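4,5-DOPA dioxygenase extradiol (Escherichia coli, PDB 2PW6) opens the aromatic ring of L-DOPA between carbons 4 and 5 in vitro as a zinc-dependent extradiol dioxygenase whose physiological substrate is unknown. Local coordinates at residues Leu97-Arg100 / Leu101-Leu105; Gly118-His121 / Gly122-Gly125; Asn198-Val201 / Lys202-Thr206. One frame throughout, in Å; residues are numbered along the deposited sequence.

From the N terminus, the three contacts follow one another in series, each within one unbroken run of chain, so none nests in or crosses another. Contact 1 spans two turns of helix 95-105, which packs on strands 50-60 and 138-144 of the mixed sheet. Contact 2 closes the turn where the loop after strand 110-113 enters helix 121-130, beside zinc ligands and the second subunit. Contact 3 closes the opposite kind of junction, the C-terminal end of helix 192-202. Centres of contacts 1 and 2 lie about 23 Å apart, those of contacts 2 and 3 about 26 Å, and those of contacts 1 and 3 about 31 Å, on opposite sides of the chain's centre.

Contact 1. Residues Leu97-Arg100 / Leu101-Leu105; sequences LAQR and LVELL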
loop_
_atom_site.group_PDB
_atom_site.type_symbol
_atom_site.label_atom_id
_atom_site.label_comp_id
_atom_site.label_asym_id
_atom_site.label_seq_id
_atom_site.Cartn_x
_atom_site.Cartn_y
_atom_site.Cartn_z
ATOM N N LEU A 97 25.190 -9.229 3.838
ATOM C CA LEU A 97 24.150 -10.220 3.517
ATOM C C LEU A 97 23.659 -10.081 2.072
ATOM O O LEU A 97 23.463 -11.091 1.402
ATOM C CB LEU A 97 22.981 -10.149 4.504
ATOM C CG LEU A 97 21.782 -11.061 4.229
ATOM C CD1 LEU A 97 22.157 -12.528 3.945
ATOM C CD2 LEU A 97 20.798 -10.958 5.379
ATOM N N ALA A 98 23.507 -8.853 1.583
ATOM C CA ALA A 98 23.088 -8.643 0.167
ATOM C C ALA A 98 24.014 -9.263 -0.858
ATOM O O ALA A 98 23.552 -9.880 -1.825
ATOM C CB ALA A 98 22.873 -7.202 -0.142
ATOM N N GLN A 99 25.329 -9.102 -0.648
ATOM C CA GLN A 99 26.357 -9.637 -1.539
ATOM C C GLN A 99 26.379 -11.137 -1.427
ATOM O O GLN A 99 26.491 -11.857 -2.442
ATOM C CB GLN A 99 27.729 -9.037 -1.140
ATOM C CG GLN A 99 28.986 -9.776 -1.624
ATOM C CD GLN A 99 30.287 -9.176 -0.996
ATOM O OE1 GLN A 99 30.321 -7.995 -0.609
ATOM N NE2 GLN A 99 31.315 -9.998 -0.863
ATOM N N ARG A 100 26.277 -11.613 -0.190
ATOM C CA ARG A 100 26.186 -13.039 0.066
ATOM C C ARG A 100 24.927 -13.689 -0.586
ATOM O O ARG A 100 24.978 -14.819 -1.057
ATOM C CB ARG A 100 26.287 -13.310 1.572
ATOM C CG ARG A 100 26.037 -14.760 1.999
ATOM C CD ARG A 100 27.092 -15.782 1.546
ATOM N NE ARG A 100 26.688 -17.150 1.939
ATOM C CZ ARG A 100 26.588 -18.199 1.123
ATOM N NH1 ARG A 100 26.886 -18.101 -0.176
ATOM N NH2 ARG A 100 26.213 -19.376 1.619
ATOM N N LEU A 101 23.830 -12.937 -0.650
ATOM C CA LEU A 101 22.600 -13.355 -1.345
ATOM C C LEU A 101 22.847 -13.424 -2.843
ATOM O O LEU A 101 22.501 -14.423 -3.484
ATOM C CB LEU A 101 21.449 -12.390 -1.029
ATOM C CG LEU A 101 19.988 -12.845 -1.020
ATOM C CD1 LEU A 101 19.821 -14.351 -0.874
ATOM C CD2 LEU A 101 19.341 -12.171 0.143
ATOM N N VAL A 102 23.488 -12.381 -3.391
ATOM C CA VAL A 102 23.768 -12.336 -4.828
ATOM C C VAL A 102 24.655 -13.487 -5.243
ATOM O O VAL A 102 24.363 -14.136 -6.247
ATOM C CB VAL A 102 24.293 -10.956 -5.293
ATOM C CG1 VAL A 102 24.601 -10.920 -6.788
ATOM C CG2 VAL A 102 23.247 -9.882 -4.980
ATOM N N GLU A 103 25.700 -13.771 -4.452
ATOM C CA GLU A 103 26.663 -14.856 -4.725
ATOM C C GLU A 103 26.041 -16.246 -4.628
ATOM O O GLU A 103 26.238 -17.101 -5.508
ATOM C CB GLU A 103 27.864 -14.764 -3.748
ATOM C CG GLU A 103 28.728 -13.481 -3.930
ATOM C CD GLU A 103 29.708 -13.182 -2.761
ATOM O OE1 GLU A 103 30.516 -12.209 -2.916
ATOM O OE2 GLU A 103 29.685 -13.901 -1.720
ATOM N N LEU A 104 25.326 -16.484 -3.529
ATOM C CA LEU A 104 24.568 -17.720 -3.336
ATOM C C LEU A 104 23.604 -18.036 -4.517
ATOM O O LEU A 104 23.559 -19.167 -4.994
ATOM C CB LEU A 104 23.814 -17.666 -2.000
ATOM C CG LEU A 104 22.816 -18.784 -1.731
ATOM C CD1 LEU A 104 23.562 -20.074 -1.383
ATOM C CD2 LEU A 104 21.856 -18.384 -0.605
ATOM N N LEU A 105 22.890 -17.025 -4.997
ATOM C CA LEU A 105 21.930 -17.163 -6.104
ATOM C C LEU A 105 22.523 -17.304 -7.512
ATOM O O LEU A 105 21.855 -17.833 -8.413
ATOM C CB LEU A 105 20.974 -15.971 -6.112
ATOM C CG LEU A 105 20.017 -15.860 -4.926
ATOM C CD1 LEU A 105 19.222 -14.529 -4.986
ATOM C CD2 LEU A 105 19.114 -17.128 -4.850
#
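The amide of Q99 and the carboxylate of E103 meet with their planes turned 65° apart, the donor tilted from both, whereas the guanidinium of R100 has CB of L104 set obliquely to it, 3.6 Å from NH1. Both pairs are i to i+4 contacts on helix 95-105, an alpha helix by its backbone bonds: N of L101, V102, E103 and L104 donate to O of L97, A98, Q99 and R100 respectively. The Q99-E103 pair rides on the exposed flank. Q99 is extended beyond CG, and E103 has CG beside its own backbone N (chi1 -65°), which turns its chain back toward the preceding turn; CG of E103 passes 3.1 Å from O of Q99. On a second flank, R100 bends at chi2 and crosses L104 obliquely, CD1 of L104 lying 4.0 Å from its NH1. NH2 forms a salt bridge with E165, so L104 packs against a guanidinium already held from elsewhere. The buried flank belongs to L97 and L101, which rest on V52 and V139 of the sheet, while L101 also touches L159 of helix 149-159. The helix is therefore amphipathic, joining sheet and neighbouring helix on one side and carrying the Q99-E103 pair on the other. In that side-chain bond, NE2 of Q99 donates to OE1 of E103 at 3.1 Å, on its syn side but 33° out of the carboxylate plane.

Contact 2. Residues Gly118-His121 / Gly122-Gly125; sequences GFDH and GSWG. With ZN (zinc ion), chain C.
The backbone turns from the extended D120 into helix 121-130, and W124 N returns to D120 O in a 2.9 Å bond that is nearly straight at the hydrogen (168°). This is an N-cap: the carboxylate of D120 accepts from the helix it precedes. With chi1 at 53°, its CG sits between the backbone N and the carbonyl carbon, bringing both oxygens over the first turn. OD2 takes N of S123 at 2.8 Å from above the carboxylate plane, and OD1 takes OG of S123 on its syn side, 2.9 Å away. Two bonds thus fix the rotation of this buried group, and S55 OG gives OD1 another; S123 OG also bonds S172. The D120 side chain lies about 3 Å from that of zinc ligand H57 and about 4 Å from that of H22, so it is a plausible second-shell support of the metal site.

One residue on, the H121 ring points its edge at the face of W124 in an offset T-shaped pair, planes at 89° and centroids 5.8 Å apart. W124 NE1 is held by H88 O, and its rings meet W184 of the second subunit. F119 packs CB to CB on W124. A separate zinc ion lies in the plane of the H121 ring, bound by ND1 at 2.5 Å and by ND1 of H121 of the second subunit.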
loop_
_atom_site.group_PDB
_atom_site.type_symbol
_atom_site.label_atom_id
_atom_site.label_comp_id
_atom_site.label_asym_id
_atom_site.label_seq_id
_atom_site.Cartn_x
_atom_site.Cartn_y
_atom_site.Cartn_z
ATOM N N GLY A 118 9.697 0.378 -0.078
ATOM C CA GLY A 118 8.682 0.522 0.968
ATOM C C GLY A 118 8.127 -0.836 1.397
ATOM O O GLY A 118 8.010 -1.771 0.594
ATOM N N PHE A 119 7.820 -0.957 2.686
ATOM C CA PHE A 119 7.176 -2.143 3.224
ATOM C C PHE A 119 5.666 -2.006 3.046
ATOM O O PHE A 119 5.092 -0.990 3.426
ATOM C CB PHE A 119 7.515 -2.306 4.713
ATOM C CG PHE A 119 8.945 -2.709 4.975
ATOM C CD1 PHE A 119 9.301 -4.051 5.056
ATOM C CD2 PHE A 119 9.936 -1.748 5.125
ATOM C CE1 PHE A 119 10.611 -4.439 5.292
ATOM C CE2 PHE A 119 11.273 -2.126 5.356
ATOM C CZ PHE A 119 11.598 -3.472 5.433
ATOM N N ASP A 120 5.028 -3.008 2.452
ATOM C CA ASP A 120 3.553 -3.098 2.524
ATOM C C ASP A 120 3.021 -3.056 3.978
ATOM O O ASP A 120 3.716 -3.473 4.901
ATOM C CB ASP A 120 3.079 -4.371 1.825
ATOM C CG ASP A 120 3.751 -5.587 2.333
ATOM O OD1 ASP A 120 4.912 -5.851 1.969
ATOM O OD2 ASP A 120 3.120 -6.344 3.066
ATOM N N HIS A 121 1.793 -2.571 4.174
ATOM C CA HIS A 121 1.196 -2.522 5.514
ATOM C C HIS A 121 1.246 -3.832 6.287
ATOM O O HIS A 121 1.503 -3.842 7.507
ATOM C CB HIS A 121 -0.248 -2.049 5.480
ATOM C CG HIS A 121 -0.401 -0.619 5.854
ATOM N ND1 HIS A 121 -0.670 0.363 4.927
ATOM C CD2 HIS A 121 -0.292 0.008 7.056
ATOM C CE1 HIS A 121 -0.758 1.532 5.547
ATOM N NE2 HIS A 121 -0.514 1.346 6.834
ATOM N N GLY A 122 0.982 -4.921 5.575
ATOM C CA GLY A 122 0.986 -6.252 6.157
ATOM C C GLY A 122 2.353 -6.672 6.662
ATOM O O GLY A 122 2.453 -7.270 7.732
ATOM N N SER A 123 3.394 -6.397 5.868
ATOM C CA SER A 123 4.767 -6.779 6.206
ATOM C C SER A 123 5.292 -5.943 7.350
ATOM O O SER A 123 5.879 -6.451 8.287
ATOM C CB SER A 123 5.696 -6.614 5.000
ATOM O OG SER A 123 5.548 -7.724 4.133
ATOM N N TRP A 124 5.070 -4.644 7.221
ATOM C CA TRP A 124 5.335 -3.660 8.252
ATOM C C TRP A 124 4.622 -3.997 9.568
ATOM O O TRP A 124 5.176 -3.790 10.632
ATOM C CB TRP A 124 4.915 -2.296 7.724
ATOM C CG TRP A 124 5.055 -1.183 8.695
ATOM C CD1 TRP A 124 6.184 -0.468 8.972
ATOM C CD2 TRP A 124 4.023 -0.633 9.502
ATOM N NE1 TRP A 124 5.920 0.490 9.920
ATOM C CE2 TRP A 124 4.601 0.407 10.269
ATOM C CE3 TRP A 124 2.660 -0.929 9.669
ATOM C CZ2 TRP A 124 3.866 1.168 11.179
ATOM C CZ3 TRP A 124 1.926 -0.181 10.582
ATOM C CH2 TRP A 124 2.536 0.864 11.331
ATOM N N GLY A 125 3.401 -4.528 9.464
ATOM C CA GLY A 125 2.599 -4.952 10.588
ATOM C C GLY A 125 3.222 -6.136 11.289
ATOM O O GLY A 125 3.237 -6.199 12.535
HETATM ZN ZN ZN C . -1.545 -0.004 2.595
#

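Contact 3. Residues Asn198-Val201 / Lys202-Thr206; sequences NEYV and KANLT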
loop_
_atom_site.group_PDB
_atom_site.type_symbol
_atom_site.label_atom_id
_atom_site.label_comp_id
_atom_site.label_asym_id
_atom_site.label_seq_id
_atom_site.Cartn_x
_atom_site.Cartn_y
_atom_site.Cartn_z
ATOM N N ASN A 198 -7.321 -24.010 2.241
ATOM C CA ASN A 198 -6.443 -23.854 3.393
ATOM C C ASN A 198 -6.014 -25.180 4.020
ATOM O O ASN A 198 -4.834 -25.373 4.359
ATOM C CB ASN A 198 -7.118 -22.972 4.433
ATOM C CG ASN A 198 -6.130 -22.301 5.362
ATOM O OD1 ASN A 198 -5.387 -21.384 4.957
ATOM N ND2 ASN A 198 -6.126 -22.726 6.620
ATOM N N GLU A 199 -6.973 -26.102 4.154
ATOM C CA GLU A 199 -6.715 -27.416 4.745
ATOM C C GLU A 199 -5.824 -28.287 3.867
ATOM O O GLU A 199 -5.018 -29.040 4.373
ATOM C CB GLU A 199 -8.049 -28.128 5.097
ATOM C CG GLU A 199 -8.852 -27.411 6.216
ATOM C CD GLU A 199 -8.107 -27.336 7.542
ATOM O OE1 GLU A 199 -7.372 -28.283 7.887
ATOM O OE2 GLU A 199 -8.248 -26.324 8.256
ATOM N N TYR A 200 -5.992 -28.188 2.555
ATOM C CA TYR A 200 -5.088 -28.781 1.574
ATOM C C TYR A 200 -3.662 -28.220 1.692
ATOM O O TYR A 200 -2.691 -28.936 1.420
ATOM C CB TYR A 200 -5.632 -28.512 0.174
ATOM C CG TYR A 200 -4.732 -28.884 -0.987
ATOM C CD1 TYR A 200 -4.493 -30.228 -1.317
ATOM C CD2 TYR A 200 -4.145 -27.895 -1.786
ATOM C CE1 TYR A 200 -3.687 -30.578 -2.402
ATOM C CE2 TYR A 200 -3.331 -28.237 -2.884
ATOM C CZ TYR A 200 -3.108 -29.578 -3.184
ATOM O OH TYR A 200 -2.315 -29.929 -4.274
ATOM N N VAL A 201 -3.548 -26.942 2.074
ATOM C CA VAL A 201 -2.242 -26.342 2.382
ATOM C C VAL A 201 -1.625 -27.016 3.620
ATOM O O VAL A 201 -0.596 -27.684 3.509
ATOM C CB VAL A 201 -2.278 -24.762 2.477
ATOM C CG1 VAL A 201 -1.017 -24.211 3.147
ATOM C CG2 VAL A 201 -2.418 -24.158 1.098
ATOM N N LYS A 202 -2.290 -26.878 4.764
ATOM C CA LYS A 202 -1.859 -27.477 6.021
ATOM C C LYS A 202 -1.563 -28.980 5.983
ATOM O O LYS A 202 -0.662 -29.451 6.695
ATOM C CB LYS A 202 -2.914 -27.223 7.092
ATOM C CG LYS A 202 -3.132 -25.765 7.425
ATOM C CD LYS A 202 -4.320 -25.592 8.334
ATOM C CE LYS A 202 -4.234 -26.471 9.569
ATOM N NZ LYS A 202 -5.356 -26.122 10.474
ATOM N N ALA A 203 -2.325 -29.739 5.188
ATOM C CA ALA A 203 -2.165 -31.206 5.129
ATOM C C ALA A 203 -0.952 -31.611 4.295
ATOM O O ALA A 203 -0.636 -32.807 4.178
ATOM C CB ALA A 203 -3.425 -31.874 4.565
ATOM N N ASN A 204 -0.273 -30.628 3.703
ATOM C CA ASN A 204 0.793 -30.944 2.765
ATOM C C ASN A 204 2.092 -30.224 3.016
ATOM O O ASN A 204 2.992 -30.279 2.197
ATOM C CB ASN A 204 0.313 -30.709 1.348
ATOM C CG ASN A 204 -0.619 -31.780 0.889
ATOM O OD1 ASN A 204 -0.201 -32.910 0.634
ATOM N ND2 ASN A 204 -1.907 -31.442 0.784
ATOM N N LEU A 205 2.180 -29.569 4.170
ATOM C CA LEU A 205 3.375 -28.835 4.593
ATOM C C LEU A 205 4.585 -29.749 4.639
ATOM O O LEU A 205 5.682 -29.379 4.197
ATOM C CB LEU A 205 3.140 -28.178 5.959
ATOM C CG LEU A 205 2.085 -27.069 5.947
ATOM C CD1 LEU A 205 1.898 -26.423 7.331
ATOM C CD2 LEU A 205 2.429 -26.025 4.870
ATOM N N THR A 206 4.342 -30.962 5.128
ATOM C CA THR A 206 5.378 -31.942 5.411
ATOM C C THR A 206 5.595 -32.926 4.262
ATOM O O THR A 206 6.277 -33.932 4.438
ATOM C CB THR A 206 5.048 -32.719 6.702
ATOM O OG1 THR A 206 3.790 -33.383 6.546
ATOM C CG2 THR A 206 4.947 -31.781 7.899
#
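Y200 and N204 form the tight side of this contact: ND2 of N204 reaches O of Y200 at 2.7 Å in an almost perfectly straight bond (178°), on a carbonyl lone pair and with O of Y200 in the plane of the N204 amide. The same ND2 stands 3.5 Å from CD1 of Y200, oblique to the ring, with ring and amide planes 64° apart. Backbone bonds tell where helix 192-202 ends. K202 N and A203 N still return four residues, to N198 O and E199 O, but N204 N drops back only three, to V201 O at 3.0 Å and from above the carbonyl plane. The N204 side chain thus supplies a donor to Y200 O, one turn from the end. Beneath, V201 CG1 and L205 CD2 meet at 4.3 Å, and V201 also packs on L266. On this inner part too, CD of K202 touches ND2 of the buried N198, whose amide oxygen bonds S264.

The solvent-facing side is looser. E199 and K202 run side by side, and E199 OE2 makes only a long salt bridge with K202 NZ, 3.7 Å; bends at chi2 of E199 and chi3 of K202 bring the charges together. K202 also has E256 as a stronger partner. A side-chain amide therefore satisfies a carbonyl at the helix terminus, and the lysine, with two carboxylate partners, E256 and the more distant E199, is probably kept protonated.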